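Local coordinates for kelch domain-containing protein (PDB 5C86) that probably oxidises alcohols as a copper-dependent fungal enzyme of the AA5 family, which also holds galactose oxidase and glyoxal oxidase, at residues A[432-437]-A[448-453]. Numbering follows the deposited sequence.
Sequences IPLDGQ and NVPNDY
Apolar side chains and one bridging water join I432, L434 and D435 to N448 and P450, where the interrupted strand 431-438 and the loop leaving strand 444-448 move apart in the C-terminal region of the chain. At one end, the P450 ring lies against I432, with its CG 3.5 Å from I432 CG2. That methyl is anti to the backbone N of I432, chi1 being -67° to CG1, and is thereby the branch that meets the ring; CD1 is a second, looser neighbour, 4.1 Å from P450 CG. L434 extends the apolar patch: its CD2 lies 4.2 Å from P450 CD and also packs on the carbonyl oxygen of N448, at 3.5 Å. The setting is the galactose oxidase-like early set domain, an immunoglobulin-like beta sandwich, in which 431-438 pairs antiparallel with both 412-422 and 444-448. I432 and L434 also touch M415 on strand 412-422, and P450 adds loop packing to side chains shared with that strand. Towards the paired part of the hairpin, a water spans the two backbone segments: it donates to D435 O at 2.8 Å and accepts from N448 N at 2.9 Å; beyond it, backbone hydrogen bonding joins Q437 to T446.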
loop_
_atom_site.group_PDB
_atom_site.type_symbol
_atom_site.label_atom_id
_atom_site.label_comp_id
_atom_site.label_asym_id
_atom_site.label_seq_id
_atom_site.Cartn_x
_atom_site.Cartn_y
_atom_site.Cartn_z
ATOM N N ILE A 432 -7.633 9.167 5.889
ATOM C CA ILE A 432 -8.479 9.775 6.902
ATOM C C ILE A 432 -8.835 11.181 6.440
ATOM O O ILE A 432 -7.979 12.046 6.389
ATOM C CB ILE A 432 -7.735 9.782 8.233
ATOM C CG1 ILE A 432 -7.564 8.312 8.704
ATOM C CG2 ILE A 432 -8.425 10.718 9.279
ATOM C CD1 ILE A 432 -6.520 8.212 9.811
ATOM N N PRO A 433 -10.098 11.449 6.134
ATOM C CA PRO A 433 -10.490 12.849 5.886
ATOM C C PRO A 433 -10.507 13.602 7.170
ATOM O O PRO A 433 -10.702 13.020 8.241
ATOM C CB PRO A 433 -11.899 12.742 5.332
ATOM C CG PRO A 433 -12.413 11.494 5.876
ATOM C CD PRO A 433 -11.255 10.560 6.124
ATOM N N LEU A 434 -10.216 14.903 7.102
ATOM C CA LEU A 434 -10.165 15.730 8.308
ATOM C C LEU A 434 -10.895 17.037 8.083
ATOM O O LEU A 434 -10.613 17.708 7.163
ATOM C CB LEU A 434 -8.736 16.071 8.682
ATOM C CG LEU A 434 -7.763 14.907 8.960
ATOM C CD1 LEU A 434 -6.356 15.420 8.930
ATOM C CD2 LEU A 434 -7.995 14.359 10.329
ATOM N N ASP A 435 -11.800 17.383 8.993
ATOM C CA ASP A 435 -12.498 18.685 8.902
ATOM C C ASP A 435 -11.685 19.715 9.687
ATOM O O ASP A 435 -11.330 19.436 10.817
ATOM C CB ASP A 435 -13.829 18.554 9.649
ATOM C CG ASP A 435 -14.838 17.594 9.026
ATOM O OD1 ASP A 435 -14.860 17.512 7.790
ATOM O OD2 ASP A 435 -15.693 17.016 9.812
ATOM N N GLY A 436 -11.384 20.888 9.144
ATOM C CA GLY A 436 -10.626 21.906 9.806
ATOM C C GLY A 436 -11.460 23.092 10.276
ATOM O O GLY A 436 -12.299 23.569 9.535
ATOM N N GLN A 437 -11.175 23.555 11.468
ATOM C CA GLN A 437 -11.760 24.818 11.924
ATOM C C GLN A 437 -10.855 25.997 11.495
ATOM O O GLN A 437 -9.744 26.114 11.954
ATOM C CB GLN A 437 -11.812 24.809 13.431
ATOM C CG GLN A 437 -12.250 26.149 14.067
ATOM C CD GLN A 437 -13.595 26.567 13.664
ATOM O OE1 GLN A 437 -14.564 25.828 13.835
ATOM N NE2 GLN A 437 -13.710 27.774 13.075
ATOM N N ASN A 448 -8.214 17.638 14.147
ATOM C CA ASN A 448 -7.759 16.720 15.174
ATOM C C ASN A 448 -7.542 15.355 14.526
ATOM O O ASN A 448 -8.371 14.842 13.764
ATOM C CB ASN A 448 -8.820 16.511 16.266
ATOM C CG ASN A 448 -9.072 17.684 17.149
ATOM O OD1 ASN A 448 -8.377 18.728 17.143
ATOM N ND2 ASN A 448 -10.064 17.488 18.003
ATOM N N VAL A 449 -6.490 14.695 14.972
ATOM C CA VAL A 449 -6.258 13.300 14.583
ATOM C C VAL A 449 -7.356 12.421 15.198
ATOM O O VAL A 449 -7.662 12.687 16.345
ATOM C CB VAL A 449 -4.911 12.844 15.052
ATOM C CG1 VAL A 449 -4.712 11.370 14.783
ATOM C CG2 VAL A 449 -3.834 13.640 14.343
ATOM N N PRO A 450 -7.894 11.427 14.494
ATOM C CA PRO A 450 -8.856 10.552 15.090
ATOM C C PRO A 450 -8.376 9.992 16.456
ATOM O O PRO A 450 -7.230 9.706 16.669
ATOM C CB PRO A 450 -8.965 9.415 14.089
ATOM C CG PRO A 450 -8.717 10.115 12.754
ATOM C CD PRO A 450 -7.702 11.127 13.056
ATOM N N ASN A 451 -9.362 9.845 17.385
ATOM C CA ASN A 451 -8.979 9.264 18.647
ATOM C C ASN A 451 -8.724 7.794 18.694
ATOM O O ASN A 451 -8.040 7.326 19.611
ATOM C CB ASN A 451 -10.096 9.599 19.627
ATOM C CG ASN A 451 -9.813 10.834 20.383
ATOM O OD1 ASN A 451 -8.824 10.938 21.132
ATOM N ND2 ASN A 451 -10.720 11.822 20.208
ATOM N N ASP A 452 -9.163 7.029 17.729
ATOM C CA ASP A 452 -9.055 5.597 17.778
ATOM C C ASP A 452 -7.828 5.187 16.939
ATOM O O ASP A 452 -7.754 5.474 15.714
ATOM C CB ASP A 452 -10.316 4.989 17.145
ATOM C CG ASP A 452 -10.504 3.533 17.515
ATOM O OD1 ASP A 452 -9.550 2.757 17.450
ATOM O OD2 ASP A 452 -11.664 3.194 17.915
ATOM N N TYR A 453 -6.904 4.489 17.583
ATOM C CA TYR A 453 -5.719 4.001 16.907
ATOM C C TYR A 453 -6.017 2.933 15.886
ATOM O O TYR A 453 -5.098 2.651 15.099
ATOM C CB TYR A 453 -4.644 3.497 17.875
ATOM C CG TYR A 453 -3.891 4.596 18.558
ATOM C CD1 TYR A 453 -2.902 5.326 17.962
ATOM C CD2 TYR A 453 -4.168 4.913 19.906
ATOM C CE1 TYR A 453 -2.232 6.337 18.602
ATOM C CE2 TYR A 453 -3.460 5.906 20.535
ATOM C CZ TYR A 453 -2.506 6.601 19.939
ATOM O OH TYR A 453 -1.834 7.660 20.525
HETATM O O HOH W 1 -10.321 17.266 12.229
#